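PDB 3NL9: putative NTP pyrophosphohydrolase from Exiguobacterium sibiricum 255-15, which is a putative nucleoside triphosphate pyrophosphohydrolase of the all-helical MazG clan and probably hydrolyses nucleotide substrates with release of pyrophosphate. Local coordinates for residues E121-A126 against P157-E162; M128-P133 against V146-G151. All blocks are in the same frame, centred on the assembly; numbering follows the deposited sequence.

Interaction 1. Residues E121-A126 against P157-E162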
# COMPACT_ATOMS: atom_id res chain seq x y z
N GLU A 121 1.42 14.69 2.90
CA GLU A 121 2.04 16.02 2.64
C GLU A 121 3.29 16.26 3.52
O GLU A 121 4.29 16.77 3.05
CB GLU A 121 1.00 17.13 2.87
CG GLU A 121 1.49 18.53 2.53
CD GLU A 121 0.37 19.58 2.65
OE1 GLU A 121 -0.83 19.21 2.62
OE2 GLU A 121 0.70 20.78 2.77
N ILE A 122 3.22 15.86 4.78
CA ILE A 122 4.35 16.01 5.71
C ILE A 122 5.54 15.12 5.25
O ILE A 122 6.70 15.57 5.21
CB ILE A 122 3.90 15.70 7.18
CG1 ILE A 122 3.00 16.83 7.67
CG2 ILE A 122 5.12 15.51 8.09
CD1 ILE A 122 2.11 16.46 8.82
N VAL A 123 5.24 13.89 4.86
CA VAL A 123 6.28 12.94 4.40
C VAL A 123 6.89 13.47 3.12
O VAL A 123 8.12 13.52 2.96
CB VAL A 123 5.68 11.50 4.20
CG1 VAL A 123 6.66 10.57 3.50
CG2 VAL A 123 5.35 10.88 5.55
N GLN A 124 6.04 13.88 2.19
CA GLN A 124 6.53 14.47 0.93
C GLN A 124 7.47 15.65 1.12
O GLN A 124 8.52 15.74 0.44
CB GLN A 124 5.32 14.93 0.07
CG GLN A 124 5.72 15.65 -1.24
CD GLN A 124 6.46 14.73 -2.19
OE1 GLN A 124 6.46 13.51 -2.02
NE2 GLN A 124 6.99 15.29 -3.25
N GLN A 125 7.09 16.57 1.99
CA GLN A 125 7.86 17.80 2.17
C GLN A 125 9.23 17.51 2.81
O GLN A 125 10.27 18.05 2.40
CB GLN A 125 7.06 18.83 2.95
CG GLN A 125 5.87 19.34 2.17
CD GLN A 125 5.16 20.54 2.79
OE1 GLN A 125 5.68 21.19 3.70
NE2 GLN A 125 3.99 20.86 2.25
N ALA A 126 9.23 16.63 3.79
CA ALA A 126 10.46 16.19 4.47
C ALA A 126 11.40 15.44 3.50
O ALA A 126 12.63 15.63 3.50
CB ALA A 126 10.09 15.29 5.69
N PRO A 157 7.73 13.83 14.35
CA PRO A 157 6.99 14.65 15.30
C PRO A 157 5.85 15.45 14.68
O PRO A 157 4.86 15.72 15.35
CB PRO A 157 8.08 15.58 15.87
CG PRO A 157 9.37 14.81 15.63
CD PRO A 157 9.16 14.19 14.31
N GLN A 158 6.00 15.86 13.42
CA GLN A 158 4.94 16.63 12.73
C GLN A 158 3.75 15.71 12.40
O GLN A 158 2.56 16.09 12.50
CB GLN A 158 5.51 17.24 11.44
CG GLN A 158 6.87 18.00 11.59
CD GLN A 158 7.42 18.52 10.27
OE1 GLN A 158 6.84 19.43 9.68
NE2 GLN A 158 8.56 17.96 9.80
N LEU A 159 4.09 14.48 12.00
CA LEU A 159 3.09 13.46 11.70
C LEU A 159 2.30 13.25 12.96
O LEU A 159 1.08 13.23 12.92
CB LEU A 159 3.71 12.13 11.22
CG LEU A 159 4.38 12.09 9.84
CD1 LEU A 159 5.24 10.78 9.60
CD2 LEU A 159 3.26 12.29 8.75
N GLU A 160 2.98 13.15 14.11
CA GLU A 160 2.28 12.99 15.38
C GLU A 160 1.39 14.19 15.72
O GLU A 160 0.23 14.03 16.19
CB GLU A 160 3.26 12.73 16.54
CG GLU A 160 2.59 12.60 17.94
CD GLU A 160 3.59 12.30 19.07
OE1 GLU A 160 4.62 11.62 18.82
OE2 GLU A 160 3.34 12.74 20.20
N ALA A 161 1.92 15.40 15.53
CA ALA A 161 1.14 16.61 15.77
C ALA A 161 -0.10 16.66 14.86
O ALA A 161 -1.15 17.17 15.25
CB ALA A 161 2.02 17.88 15.56
N GLU A 162 0.04 16.16 13.64
CA GLU A 162 -1.07 16.09 12.67
C GLU A 162 -2.17 15.11 13.12
O GLU A 162 -3.37 15.40 12.97
CB GLU A 162 -0.52 15.71 11.28
CG GLU A 162 -1.56 15.51 10.13
CD GLU A 162 -2.61 16.63 10.04
OE1 GLU A 162 -2.28 17.83 10.24
OE2 GLU A 162 -3.78 16.30 9.72

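Interaction 2. Residues M128-P133 against V146-G151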
# COMPACT_ATOMS: atom_id res chain seq x y z
N MSE A 128 11.48 15.91 0.29
CA MSE A 128 12.00 16.92 -0.66
C MSE A 128 13.05 17.81 -0.00
O MSE A 128 13.94 18.33 -0.67
CB MSE A 128 10.87 17.76 -1.28
CG MSE A 128 9.90 16.99 -2.23
SE MSE A 128 10.81 16.10 -3.73
CE MSE A 128 11.76 17.53 -4.66
N ALA A 129 12.96 17.97 1.31
CA ALA A 129 13.88 18.82 2.06
C ALA A 129 15.24 18.10 2.30
O ALA A 129 16.13 18.63 2.97
CB ALA A 129 13.25 19.24 3.39
N LYS A 130 15.43 16.90 1.74
CA LYS A 130 16.70 16.20 1.89
C LYS A 130 17.77 16.73 0.97
O LYS A 130 18.90 16.27 1.00
CB LYS A 130 16.54 14.70 1.67
CG LYS A 130 15.76 14.00 2.75
CD LYS A 130 15.97 12.50 2.64
CE LYS A 130 15.15 11.75 3.66
NZ LYS A 130 15.44 10.28 3.62
N LEU A 131 17.45 17.72 0.15
CA LEU A 131 18.49 18.32 -0.66
C LEU A 131 19.44 19.05 0.25
O LEU A 131 19.04 19.66 1.24
CB LEU A 131 17.90 19.25 -1.71
CG LEU A 131 17.03 18.57 -2.76
CD1 LEU A 131 16.29 19.64 -3.63
CD2 LEU A 131 17.90 17.63 -3.61
N GLY A 132 20.73 18.98 -0.08
CA GLY A 132 21.75 19.74 0.61
C GLY A 132 21.69 21.23 0.26
O GLY A 132 20.82 21.67 -0.52
N PRO A 133 22.63 22.00 0.82
CA PRO A 133 22.62 23.47 0.72
C PRO A 133 23.13 23.98 -0.63
O PRO A 133 23.17 25.18 -0.88
CB PRO A 133 23.55 23.90 1.86
CG PRO A 133 24.54 22.78 1.95
CD PRO A 133 23.79 21.52 1.59
N VAL A 146 20.19 7.78 -0.19
CA VAL A 146 19.98 9.22 -0.03
C VAL A 146 20.14 9.55 1.46
O VAL A 146 19.44 8.98 2.31
CB VAL A 146 18.57 9.68 -0.50
CG1 VAL A 146 18.38 11.19 -0.24
CG2 VAL A 146 18.37 9.37 -1.99
N MSE A 147 21.02 10.50 1.76
CA MSE A 147 21.33 10.87 3.14
C MSE A 147 20.64 12.18 3.53
O MSE A 147 20.33 12.99 2.67
CB MSE A 147 22.84 11.04 3.28
CG MSE A 147 23.63 9.77 2.91
SE MSE A 147 23.35 8.32 4.18
CE MSE A 147 21.51 7.78 4.02
N LYS A 148 20.39 12.34 4.83
CA LYS A 148 19.75 13.54 5.36
C LYS A 148 20.80 14.66 5.52
O LYS A 148 21.90 14.42 6.01
CB LYS A 148 19.08 13.26 6.72
CG LYS A 148 18.21 12.00 6.84
CD LYS A 148 17.99 11.66 8.35
CE LYS A 148 17.64 10.19 8.63
NZ LYS A 148 16.38 9.76 8.02
N PRO A 149 20.46 15.89 5.11
CA PRO A 149 21.45 16.94 5.31
C PRO A 149 21.41 17.49 6.73
O PRO A 149 20.41 17.33 7.44
CB PRO A 149 21.03 18.02 4.31
CG PRO A 149 19.54 17.86 4.24
CD PRO A 149 19.25 16.39 4.43
N ASP A 150 22.51 18.14 7.13
CA ASP A 150 22.62 18.85 8.39
C ASP A 150 21.48 19.86 8.49
O ASP A 150 21.26 20.67 7.58
CB ASP A 150 23.96 19.59 8.49
CG ASP A 150 25.15 18.64 8.52
OD1 ASP A 150 25.01 17.50 9.03
OD2 ASP A 150 26.22 19.06 8.03
N GLY A 151 20.71 19.75 9.58
CA GLY A 151 19.61 20.67 9.85
C GLY A 151 18.24 20.20 9.38
O GLY A 151 17.26 20.92 9.54
O HOH W 1 20.04 14.03 0.10

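Interaction 1. Residues E121-A126 against P157-E162
Ile122 does most of the work on its helix, reaching with both branches across to Gln158, Leu159 and Glu162. Its CG2 lies anti to the backbone N and enters the angle between two side chains, 3.8 Å from Leu159 CD2 and 3.8 Å from Gln158 CB. The other branch starts beside the backbone N (chi1 -71°) and is nearly extended beyond CG1, which carries Ile122 CD1 up to the facing helix, 3.7 Å from Glu162 CB and 3.7 Å from the carbonyl oxygen Gln158 O. The side chains of Ile122 and Leu159 overlap head to tail; the leucine's bond from CA to CB points neither at the first helix nor away from it, yet its methyl fork comes nearer. An alanine here would lose both branches and would probably leave a gap between Leu159 CD2 and the aliphatic stem of Glu162. The carboxylate of Glu162 itself turns to a salt bridge with Arg165 and a hydrogen bond to Gln166, while Gln158 NE2 bonds Pro154 O.

The two segments belong to helices 117-128 and 156-170, which pack as an antiparallel pair joined by a long, mostly irregular connection. Their short axes run at 161° and come within 9.9 Å, the alpha carbons of Ile122 and Leu159 being the nearest pair across the segments.

Val123, one residue on, flanks this centre more loosely: its CG2 is 4.1 Å from Leu159 CD1, so the leucine fork is touched by two successive residues of the first helix. Val123 also packs on Thr99 of the second subunit, and Leu159 on Asp96 of that subunit, placing this side of the helix pair at the dimer interface. Toward the segment's end, Ala126 rests its methyl on Pro155, and its backbone O accepts a hydrogen bond from Trp152 NE1.

Interaction 2. Residues M128-P133 against V146-G151
Lys130 O and Met147 O are joined through one water, whose oxygen lies 2.7 Å from Lys130 O and 2.8 Å from Met147 O. Both carbonyl oxygens are acceptors and cannot bond each other directly; the water between them donates to each and links the two backbones.

Beside this bridge the ring of Pro149 presses against the other backbone. Pro149 CD comes 3.4 Å from Lys130 O, Pro149 CG lies 3.5 Å from Leu131 O, and CB reaches on to the alpha carbon of Gly132. Ala129 O also approaches CG, so three successive carbonyl oxygens gather round the CG–CD side of the ring.

All three carbonyls belong to the type I beta turn from Met128 to Leu131; Gly132 follows it. The turn takes the chain out of helix 117-128 into the long irregular connection to helix 156-170; 146-151 is a later part of that connection, crossing the turn with the touching parts of the two segments running 82° apart. Met147, a selenomethionine like Met128, has its CB pointing away from the turn and is tied by backbone hydrogen bonds to Ile138.

With CG beside the backbone N (chi1 -70°) and the rest extended, the Lys130 chain passes aslant over the valine, Lys130 CD 4.0 Å from Val146 CG1. Val146 also rests on Phe18, and Lys130 on Trp152. The amines Lys130 NZ and Lys148 NZ come within 4.5 Å of each other, like charges whose proximity would probably make it somewhat easier for either to lose a proton.

In the fold
The two interactions follow each other along the chain: residues 121-126 lie on helix 117-128, and residues 128-133 carry its end into the connection to helix 156-170. Interaction 2 folds that connection back upon itself, while interaction 1 pairs the helices at its two ends. Their centres are about 16 Å apart, and they make no other touch. Trp152 relates them, bonding Ala126 of interaction 1 and packing on Lys130 of interaction 2. Interaction 1 is largely buried and reaches the second subunit; interaction 2 lies at the surface, its centre about 20 Å from the chain centre, and no other chain of the assembly touches it.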